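Local coordinates for uncharacterized protein (Pseudomonas aeruginosa PAO1, PDB 6TCB) that is of unknown function but binds calcium, which is held between two copies of the protein, at residues 49-54 against 68-73; 78-83 against 89-94; 8-13 against 26-31. All coordinates share one frame; numbering follows the deposited sequence.

Interaction 1 (49-54 against 68-73). With CA (calcium ion), chain C.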
loop_
_atom_site.group_PDB
_atom_site.type_symbol
_atom_site.label_atom_id
_atom_site.label_comp_id
_atom_site.label_asym_id
_atom_site.label_seq_id
_atom_site.Cartn_x
_atom_site.Cartn_y
_atom_site.Cartn_z
ATOM N N THR A 49 -2.477 -7.176 -3.596
ATOM C CA THR A 49 -2.366 -5.734 -3.413
ATOM C C THR A 49 -1.473 -5.454 -2.212
ATOM O O THR A 49 -1.671 -6.024 -1.134
ATOM C CB THR A 49 -3.753 -5.137 -3.156
ATOM O OG1 THR A 49 -4.613 -5.464 -4.251
ATOM C CG2 THR A 49 -3.682 -3.623 -3.010
ATOM N N TYR A 50 -0.515 -4.558 -2.379
ATOM C CA TYR A 50 0.366 -4.160 -1.294
ATOM C C TYR A 50 -0.190 -2.920 -0.626
ATOM O O TYR A 50 -0.558 -1.956 -1.311
ATOM C CB TYR A 50 1.745 -3.857 -1.851
ATOM C CG TYR A 50 2.783 -3.336 -0.892
ATOM C CD1 TYR A 50 3.276 -4.125 0.139
ATOM C CD2 TYR A 50 3.326 -2.079 -1.075
ATOM C CE1 TYR A 50 4.266 -3.651 0.979
ATOM C CE2 TYR A 50 4.317 -1.599 -0.241
ATOM C CZ TYR A 50 4.794 -2.410 0.773
ATOM O OH TYR A 50 5.794 -1.944 1.603
ATOM N N LEU A 51 -0.269 -2.949 0.699
ATOM C CA LEU A 51 -0.655 -1.786 1.475
ATOM C C LEU A 51 0.402 -1.522 2.540
ATOM O O LEU A 51 1.003 -2.453 3.089
ATOM C CB LEU A 51 -1.985 -1.986 2.219
ATOM C CG LEU A 51 -3.233 -2.370 1.420
ATOM C CD1 LEU A 51 -4.398 -2.621 2.397
ATOM C CD2 LEU A 51 -3.578 -1.306 0.426
ATOM N N VAL A 52 0.622 -0.257 2.855
ATOM C CA VAL A 52 1.308 0.108 4.085
ATOM C C VAL A 52 0.319 0.902 4.914
ATOM O O VAL A 52 -0.197 1.933 4.457
ATOM C CB VAL A 52 2.605 0.890 3.847
ATOM C CG1 VAL A 52 3.241 1.249 5.196
ATOM C CG2 VAL A 52 3.540 0.085 2.990
ATOM N N LEU A 53 0.038 0.406 6.108
ATOM C CA LEU A 53 -0.988 0.936 6.980
ATOM C C LEU A 53 -0.364 1.506 8.248
ATOM O O LEU A 53 0.695 1.061 8.703
ATOM C CB LEU A 53 -1.984 -0.170 7.346
ATOM C CG LEU A 53 -2.786 -0.692 6.162
ATOM C CD1 LEU A 53 -3.170 -2.157 6.298
ATOM C CD2 LEU A 53 -4.024 0.194 5.966
ATOM N N GLU A 54 -1.024 2.518 8.798
ATOM C CA GLU A 54 -0.574 3.166 10.027
ATOM C C GLU A 54 0.865 3.657 9.914
ATOM O O GLU A 54 1.591 3.733 10.909
ATOM C CB GLU A 54 -0.745 2.249 11.238
ATOM C CG GLU A 54 -2.171 1.836 11.487
ATOM C CD GLU A 54 -3.037 2.980 11.970
ATOM O OE1 GLU A 54 -2.524 3.876 12.682
ATOM O OE2 GLU A 54 -4.239 2.978 11.643
ATOM N N ASP A 68 -10.771 -2.631 3.125
ATOM C CA ASP A 68 -11.199 -1.822 4.263
ATOM C C ASP A 68 -11.109 -2.616 5.561
ATOM O O ASP A 68 -10.771 -2.062 6.614
ATOM C CB ASP A 68 -12.611 -1.290 4.034
ATOM C CG ASP A 68 -12.657 -0.156 3.010
ATOM O OD1 ASP A 68 -11.641 0.550 2.816
ATOM O OD2 ASP A 68 -13.732 0.048 2.404
ATOM N N ALA A 69 -11.361 -3.923 5.496
ATOM C CA ALA A 69 -11.238 -4.753 6.684
ATOM C C ALA A 69 -9.782 -4.888 7.108
ATOM O O ALA A 69 -9.482 -4.908 8.309
ATOM C CB ALA A 69 -11.864 -6.121 6.437
ATOM N N VAL A 70 -8.859 -4.954 6.141
ATOM C CA VAL A 70 -7.435 -4.976 6.474
ATOM C C VAL A 70 -7.022 -3.674 7.155
ATOM O O VAL A 70 -6.282 -3.685 8.142
ATOM C CB VAL A 70 -6.588 -5.285 5.226
ATOM C CG1 VAL A 70 -5.112 -5.232 5.532
ATOM C CG2 VAL A 70 -6.929 -6.671 4.712
ATOM N N ARG A 71 -7.495 -2.535 6.645
ATOM C CA ARG A 71 -7.194 -1.258 7.289
ATOM C C ARG A 71 -7.763 -1.204 8.700
ATOM O O ARG A 71 -7.086 -0.749 9.630
ATOM C CB ARG A 71 -7.713 -0.100 6.431
ATOM C CG ARG A 71 -7.524 1.255 7.100
ATOM C CD ARG A 71 -7.782 2.436 6.168
ATOM N NE ARG A 71 -9.095 2.354 5.535
ATOM C CZ ARG A 71 -9.557 3.202 4.620
ATOM N NH1 ARG A 71 -8.826 4.227 4.202
ATOM N NH2 ARG A 71 -10.761 3.001 4.111
ATOM N N ALA A 72 -8.995 -1.670 8.895
ATOM C CA ALA A 72 -9.537 -1.706 10.249
ATOM C C ALA A 72 -8.671 -2.578 11.150
ATOM O O ALA A 72 -8.424 -2.237 12.315
ATOM C CB ALA A 72 -10.980 -2.211 10.236
ATOM N N THR A 73 -8.197 -3.710 10.624
ATOM C CA THR A 73 -7.326 -4.597 11.388
ATOM C C THR A 73 -6.045 -3.876 11.795
ATOM O O THR A 73 -5.569 -4.034 12.928
ATOM C CB THR A 73 -7.039 -5.861 10.565
ATOM O OG1 THR A 73 -8.276 -6.525 10.222
ATOM C CG2 THR A 73 -6.165 -6.856 11.327
HETATM CA CA CA C . -14.989 -0.995 0.897
HETATM O O HOH W 1 -16.101 -1.915 -0.848
HETATM O O HOH W 2 -16.966 -0.679 2.010
#
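Leu-53 and Leu-51 on the strand meet Val-70 and Arg-71 on the helix through apolar contacts. CD1 of Leu-53 touches CG1 of Val-70 at 3.7 Å, with the two side chains at about a right angle. CD1 of Leu-51 comes to the same methyl from two residues earlier in the strand, 4.1 Å from Val-70 CG1. Val-70 can offer CG1 to both leucines because this branch stands anti to its backbone N (chi1 177°). The other methyl of Leu-53, CD2, lies against the base of Arg-71, 3.7 Å from Arg-71 CB. Leu-53 thus straddles two successive helix residues. No hydrogen bond joins the two segments.

The strand and helix run in roughly the same direction, with their axes 31° apart and 9.4 Å at closest approach. Helix 67-82 packs here on one face of an antiparallel sheet. The sheet runs on into the second subunit, where Leu-51 meets Leu-51 of that chain.

The helix also carries a charged network. The Arg-71 chain leads away from the strand and bends at chi3. Its NH2 forms a salt bridge with Asp-68 OD1 at 2.9 Å and a hydrogen bond with Cys-65 O of the second subunit. OD1 of Asp-68 also accepts a hydrogen bond from Leu-67 N of the second subunit. OD2 of Asp-68 binds the calcium ion at 2.2 Å, together with two waters. Asp-66 and Asp-68 of the second subunit also bind this calcium. One oxygen thus serves the metal, and the bonds to the other probably steady the carboxylate. Thr-73 OG1 and Thr-73 N both hydrogen-bond to Ala-69 O, from opposite faces of its carbonyl plane.

Interaction 2 (78-83 against 89-94)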
loop_
_atom_site.group_PDB
_atom_site.type_symbol
_atom_site.label_atom_id
_atom_site.label_comp_id
_atom_site.label_asym_id
_atom_site.label_seq_id
_atom_site.Cartn_x
_atom_site.Cartn_y
_atom_site.Cartn_z
ATOM N N ALA A 78 -2.111 -1.673 15.639
ATOM C CA ALA A 78 -1.278 -0.583 16.130
ATOM C C ALA A 78 -1.453 -0.401 17.630
ATOM O O ALA A 78 -0.470 -0.221 18.359
ATOM C CB ALA A 78 -1.588 0.714 15.385
ATOM N N ARG A 79 -2.693 -0.430 18.114
ATOM C CA ARG A 79 -2.907 -0.295 19.551
ATOM C C ARG A 79 -2.239 -1.436 20.309
ATOM O O ARG A 79 -1.653 -1.221 21.380
ATOM C CB ARG A 79 -4.406 -0.251 19.846
ATOM C CG ARG A 79 -5.128 0.963 19.266
ATOM C CD ARG A 79 -4.436 2.259 19.661
ATOM N NE ARG A 79 -5.280 3.432 19.458
ATOM C CZ ARG A 79 -4.891 4.682 19.695
ATOM N NH1 ARG A 79 -3.664 4.926 20.138
ATOM N NH2 ARG A 79 -5.728 5.689 19.485
ATOM N N LEU A 80 -2.325 -2.662 19.790
ATOM C CA LEU A 80 -1.762 -3.805 20.492
ATOM C C LEU A 80 -0.245 -3.810 20.435
ATOM O O LEU A 80 0.412 -4.157 21.426
ATOM C CB LEU A 80 -2.365 -5.078 19.907
ATOM C CG LEU A 80 -3.859 -5.215 20.226
ATOM C CD1 LEU A 80 -4.458 -6.299 19.342
ATOM C CD2 LEU A 80 -4.090 -5.519 21.689
ATOM N N ARG A 81 0.326 -3.380 19.316
ATOM C CA ARG A 81 1.773 -3.276 19.221
ATOM C C ARG A 81 2.301 -2.247 20.212
ATOM O O ARG A 81 3.303 -2.485 20.894
ATOM C CB ARG A 81 2.156 -2.895 17.795
ATOM C CG ARG A 81 3.665 -2.857 17.551
ATOM C CD ARG A 81 3.991 -2.416 16.114
ATOM N NE ARG A 81 3.420 -3.317 15.115
ATOM C CZ ARG A 81 2.362 -3.045 14.353
ATOM N NH1 ARG A 81 1.931 -3.958 13.490
ATOM N NH2 ARG A 81 1.734 -1.875 14.437
ATOM N N GLU A 82 1.645 -1.096 20.311
ATOM C CA GLU A 82 2.072 -0.073 21.264
ATOM C C GLU A 82 2.028 -0.601 22.691
ATOM O O GLU A 82 2.836 -0.199 23.540
ATOM C CB GLU A 82 1.171 1.159 21.132
ATOM C CG GLU A 82 1.274 1.873 19.786
ATOM C CD GLU A 82 0.089 2.790 19.506
ATOM O OE1 GLU A 82 -0.719 3.024 20.431
ATOM O OE2 GLU A 82 -0.043 3.270 18.357
ATOM N N ALA A 83 1.077 -1.495 22.979
ATOM C CA ALA A 83 0.971 -2.089 24.305
ATOM C C ALA A 83 2.030 -3.155 24.552
ATOM O O ALA A 83 2.100 -3.685 25.664
ATOM C CB ALA A 83 -0.408 -2.715 24.532
ATOM N N ALA A 89 1.343 -12.332 17.703
ATOM C CA ALA A 89 0.118 -12.297 18.488
ATOM C C ALA A 89 -0.849 -11.224 18.008
ATOM O O ALA A 89 -1.972 -11.147 18.515
ATOM C CB ALA A 89 0.449 -12.074 19.969
ATOM N N LEU A 90 -0.453 -10.404 17.033
ATOM C CA LEU A 90 -1.350 -9.362 16.560
ATOM C C LEU A 90 -2.406 -9.953 15.637
ATOM O O LEU A 90 -2.157 -10.954 14.960
ATOM C CB LEU A 90 -0.577 -8.296 15.796
ATOM C CG LEU A 90 0.518 -7.588 16.582
ATOM C CD1 LEU A 90 1.256 -6.634 15.651
ATOM C CD2 LEU A 90 -0.005 -6.838 17.790
ATOM N N PRO A 91 -3.585 -9.341 15.588
ATOM C CA PRO A 91 -4.652 -9.870 14.733
ATOM C C PRO A 91 -4.255 -9.870 13.266
ATOM O O PRO A 91 -3.603 -8.943 12.773
ATOM C CB PRO A 91 -5.827 -8.915 14.979
ATOM C CG PRO A 91 -5.496 -8.211 16.237
ATOM C CD PRO A 91 -4.019 -8.185 16.389
ATOM N N VAL A 92 -4.669 -10.922 12.580
ATOM C CA VAL A 92 -4.453 -11.062 11.142
ATOM C C VAL A 92 -5.588 -10.417 10.360
ATOM O O VAL A 92 -5.354 -9.701 9.383
ATOM C CB VAL A 92 -4.277 -12.549 10.780
ATOM C CG1 VAL A 92 -4.275 -12.725 9.272
ATOM C CG2 VAL A 92 -2.989 -13.088 11.382
ATOM N N LEU A 93 -6.829 -10.644 10.776
ATOM C CA LEU A 93 -7.986 -10.052 10.110
ATOM C C LEU A 93 -9.121 -10.053 11.118
ATOM O O LEU A 93 -9.518 -11.124 11.583
ATOM C CB LEU A 93 -8.357 -10.863 8.877
ATOM C CG LEU A 93 -9.431 -10.269 7.969
ATOM C CD1 LEU A 93 -8.942 -8.979 7.346
ATOM C CD2 LEU A 93 -9.837 -11.281 6.901
ATOM N N LEU A 94 -9.627 -8.878 11.469
ATOM C CA LEU A 94 -10.677 -8.799 12.475
ATOM C C LEU A 94 -11.929 -9.564 12.067
ATOM O O LEU A 94 -12.218 -9.726 10.880
ATOM C CB LEU A 94 -11.040 -7.347 12.748
ATOM C CG LEU A 94 -9.930 -6.548 13.432
ATOM C CD1 LEU A 94 -10.406 -5.118 13.589
ATOM C CD2 LEU A 94 -9.531 -7.141 14.773
ATOM O OXT LEU A 94 -12.666 -10.034 12.936
#
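Leu-80 faces Leu-90 and Pro-91, and its side chain can be followed outward from the helix. Its CB is 3.6 Å from Leu-90 CD2, so that methyl rests near the helix backbone. CG stands anti to the carbonyl carbon (chi1 -68°), and the chain goes on toward Pro-91. At the tip, CD1 lies 3.5 Å from CD of the Pro-91 ring. The same methyl also meets Pro-91 CG at 3.8 Å. The proline ring and the leucine lie at a slant to each other.

Leu-90 reaches in beside Leu-80 and touches both it and Arg-81. Its two methyls have different partners. CD2 packs on the CB of Leu-80 and also comes near the backbone N of Arg-81. CD1 meets the guanidinium of Arg-81, with NH1 3.5 Å away. This approach is oblique, and the two side chains are at about a right angle.

Arg-81 is extended as far as CG and CD, then bends at chi3 (-60°), which brings its end round to Leu-90 CD1. Its charge is met elsewhere. NE forms a salt bridge with Glu-87 and NH1 forms one with Asp-57. These two acids probably offset the nearness of Arg-77. No hydrogen bond crosses between the two segments, so the direct contact is made by packing.

The contact belongs to a C-terminal tail that turns back along helix 67-82, away from the calcium site. Leu-90 also touches Arg-77 of this helix, and Pro-91 O accepts a hydrogen bond from Arg-77 NH1. Farther along the tail, Val-92 O bonds to Trp-25 NE1 on strand 24-25, and Leu-93 packs on Val-70 and Thr-73 of helix 67-82.

Interaction 3 (8-13 against 26-31)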
loop_
_atom_site.group_PDB
_atom_site.type_symbol
_atom_site.label_atom_id
_atom_site.label_comp_id
_atom_site.label_asym_id
_atom_site.label_seq_id
_atom_site.Cartn_x
_atom_site.Cartn_y
_atom_site.Cartn_z
ATOM N N GLU A 8 11.253 -16.706 -2.554
ATOM C CA GLU A 8 10.570 -17.979 -2.765
ATOM C C GLU A 8 9.946 -18.500 -1.478
ATOM O O GLU A 8 8.805 -18.985 -1.477
ATOM C CB GLU A 8 11.550 -19.012 -3.325
ATOM C CG GLU A 8 11.926 -18.797 -4.786
ATOM C CD GLU A 8 13.242 -19.454 -5.179
ATOM O OE1 GLU A 8 13.775 -20.275 -4.398
ATOM O OE2 GLU A 8 13.746 -19.139 -6.279
ATOM N N GLU A 9 10.681 -18.437 -0.372
ATOM C CA GLU A 9 10.148 -18.982 0.866
ATOM C C GLU A 9 9.014 -18.122 1.403
ATOM O O GLU A 9 8.023 -18.647 1.921
ATOM C CB GLU A 9 11.255 -19.151 1.895
ATOM C CG GLU A 9 12.320 -20.148 1.476
ATOM C CD GLU A 9 11.836 -21.580 1.327
ATOM O OE1 GLU A 9 10.674 -21.888 1.634
ATOM O OE2 GLU A 9 12.671 -22.406 0.901
ATOM N N HIS A 10 9.141 -16.797 1.311
ATOM C CA HIS A 10 8.036 -15.936 1.729
ATOM C C HIS A 10 6.836 -16.073 0.805
ATOM O O HIS A 10 5.702 -15.913 1.261
ATOM C CB HIS A 10 8.518 -14.502 1.895
ATOM C CG HIS A 10 9.264 -14.302 3.173
ATOM N ND1 HIS A 10 8.629 -14.034 4.360
ATOM C CD2 HIS A 10 10.573 -14.464 3.471
ATOM C CE1 HIS A 10 9.526 -13.968 5.332
ATOM N NE2 HIS A 10 10.711 -14.232 4.819
ATOM N N LEU A 11 7.052 -16.434 -0.461
ATOM C CA LEU A 11 5.921 -16.753 -1.329
ATOM C C LEU A 11 5.163 -17.960 -0.795
ATOM O O LEU A 11 3.930 -17.999 -0.841
ATOM C CB LEU A 11 6.407 -17.022 -2.754
ATOM C CG LEU A 11 5.432 -17.698 -3.725
ATOM C CD1 LEU A 11 4.264 -16.809 -4.048
ATOM C CD2 LEU A 11 6.167 -18.129 -5.015
ATOM N N GLU A 12 5.881 -18.964 -0.287
ATOM C CA GLU A 12 5.209 -20.150 0.234
ATOM C C GLU A 12 4.399 -19.817 1.479
ATOM O O GLU A 12 3.297 -20.335 1.674
ATOM C CB GLU A 12 6.220 -21.270 0.479
ATOM C CG GLU A 12 6.873 -21.785 -0.803
ATOM C CD GLU A 12 5.871 -22.365 -1.789
ATOM O OE1 GLU A 12 4.806 -22.839 -1.343
ATOM O OE2 GLU A 12 6.138 -22.335 -3.011
ATOM N N ILE A 13 4.908 -18.917 2.316
ATOM C CA ILE A 13 4.129 -18.455 3.455
ATOM C C ILE A 13 2.887 -17.707 2.985
ATOM O O ILE A 13 1.766 -17.964 3.442
ATOM C CB ILE A 13 5.000 -17.590 4.381
ATOM C CG1 ILE A 13 6.166 -18.404 4.931
ATOM C CG2 ILE A 13 4.126 -17.030 5.484
ATOM C CD1 ILE A 13 7.239 -17.568 5.601
ATOM N N CYS A 26 3.831 -8.779 6.751
ATOM C CA CYS A 26 5.236 -9.167 6.672
ATOM C C CYS A 26 6.070 -7.923 6.487
ATOM O O CYS A 26 5.909 -7.224 5.483
ATOM C CB CYS A 26 5.453 -10.110 5.499
ATOM S SG CYS A 26 7.171 -10.607 5.247
ATOM N N ASP A 27 6.989 -7.669 7.424
ATOM C CA ASP A 27 7.818 -6.471 7.404
ATOM C C ASP A 27 9.310 -6.791 7.335
ATOM O O ASP A 27 10.137 -5.925 7.640
ATOM C CB ASP A 27 7.499 -5.569 8.603
ATOM C CG ASP A 27 7.938 -6.167 9.933
ATOM O OD1 ASP A 27 8.414 -7.322 9.966
ATOM O OD2 ASP A 27 7.807 -5.467 10.960
ATOM N N VAL A 28 9.670 -8.002 6.898
ATOM C CA VAL A 28 11.066 -8.441 6.947
ATOM C C VAL A 28 11.923 -7.761 5.885
ATOM O O VAL A 28 13.142 -7.652 6.054
ATOM C CB VAL A 28 11.159 -9.975 6.830
ATOM C CG1 VAL A 28 10.781 -10.418 5.436
ATOM C CG2 VAL A 28 12.564 -10.448 7.197
ATOM N N PHE A 29 11.330 -7.326 4.777
ATOM C CA PHE A 29 12.094 -6.826 3.650
ATOM C C PHE A 29 12.513 -5.387 3.881
ATOM O O PHE A 29 11.807 -4.605 4.520
ATOM C CB PHE A 29 11.273 -6.904 2.352
ATOM C CG PHE A 29 10.745 -8.277 2.052
ATOM C CD1 PHE A 29 11.603 -9.302 1.726
ATOM C CD2 PHE A 29 9.392 -8.538 2.098
ATOM C CE1 PHE A 29 11.106 -10.567 1.458
ATOM C CE2 PHE A 29 8.906 -9.795 1.836
ATOM C CZ PHE A 29 9.763 -10.803 1.519
ATOM N N LEU A 30 13.673 -5.044 3.355
ATOM C CA LEU A 30 14.090 -3.655 3.324
ATOM C C LEU A 30 13.498 -2.983 2.090
ATOM O O LEU A 30 12.818 -3.608 1.272
ATOM C CB LEU A 30 15.607 -3.568 3.368
ATOM C CG LEU A 30 16.211 -4.170 4.643
ATOM C CD1 LEU A 30 17.728 -4.049 4.618
ATOM C CD2 LEU A 30 15.630 -3.505 5.885
ATOM N N ARG A 31 13.711 -1.691 1.986
ATOM C CA ARG A 31 13.257 -0.956 0.818
ATOM C C ARG A 31 14.323 -1.034 -0.267
ATOM O O ARG A 31 15.510 -0.888 0.031
ATOM C CB ARG A 31 13.020 0.502 1.184
#
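His-10 has one face of its imidazole covered by the CG1 methyl of Val-28. This is a CH-pi contact, with CG1 4.1 Å from the ring centroid and 28° off the normal. The methyl sits nearest CE1 and NE2 of the ring. Val-28 CG1 stands between its own backbone N and carbonyl carbon (chi1 70°). From there it also lies over the centre of one face of the Phe-29 ring, so one methyl serves two aromatic groups.

Phe-29 meets the same histidine edge-to-face. Its edge points toward the face of His-10, with the centroids 5.3 Å apart and the planes at 67°. The leading atom is CZ, 3.9 Å from His-10 CG. The two side chains run past one another, pointing opposite ways.

Helix 3-18 is joined here to the loop that runs from strand 24-25 to helix 33-43. Phe-29 also belongs to a larger aromatic cluster. It meets Phe-37 of helix 33-43 and is edge-to-face with Phe-7 of helix 3-18.

Cys-26 adds a sulfur-aromatic contact from the start of the loop. Its SG is 3.8 Å from His-10 ND1 and approaches the ring obliquely. The polar partner of ND1 is Tyr-24 OH, by a hydrogen bond. That bond probably limits rotation of the imidazole between its neighbours.

From the N terminus, interaction 3 comes first. It closes the stretch from helix 3-18 through strand 24-25 to the loop before helix 33-43. Interaction 1 then joins strand 48-53 to helix 67-82, with strand 57-62 between them in sequence. Interaction 2 folds the C-terminal tail back on the end of the same helix. The three follow in series; none nests within or crosses another. Interactions 1 and 2 touch where Thr-73 OG1 lies 3.0 Å from Leu-94 N, a probable hydrogen bond. Interaction 3 stands apart, its centre about 17 Å from that of interaction 1, on the opposite side of the chain's centre.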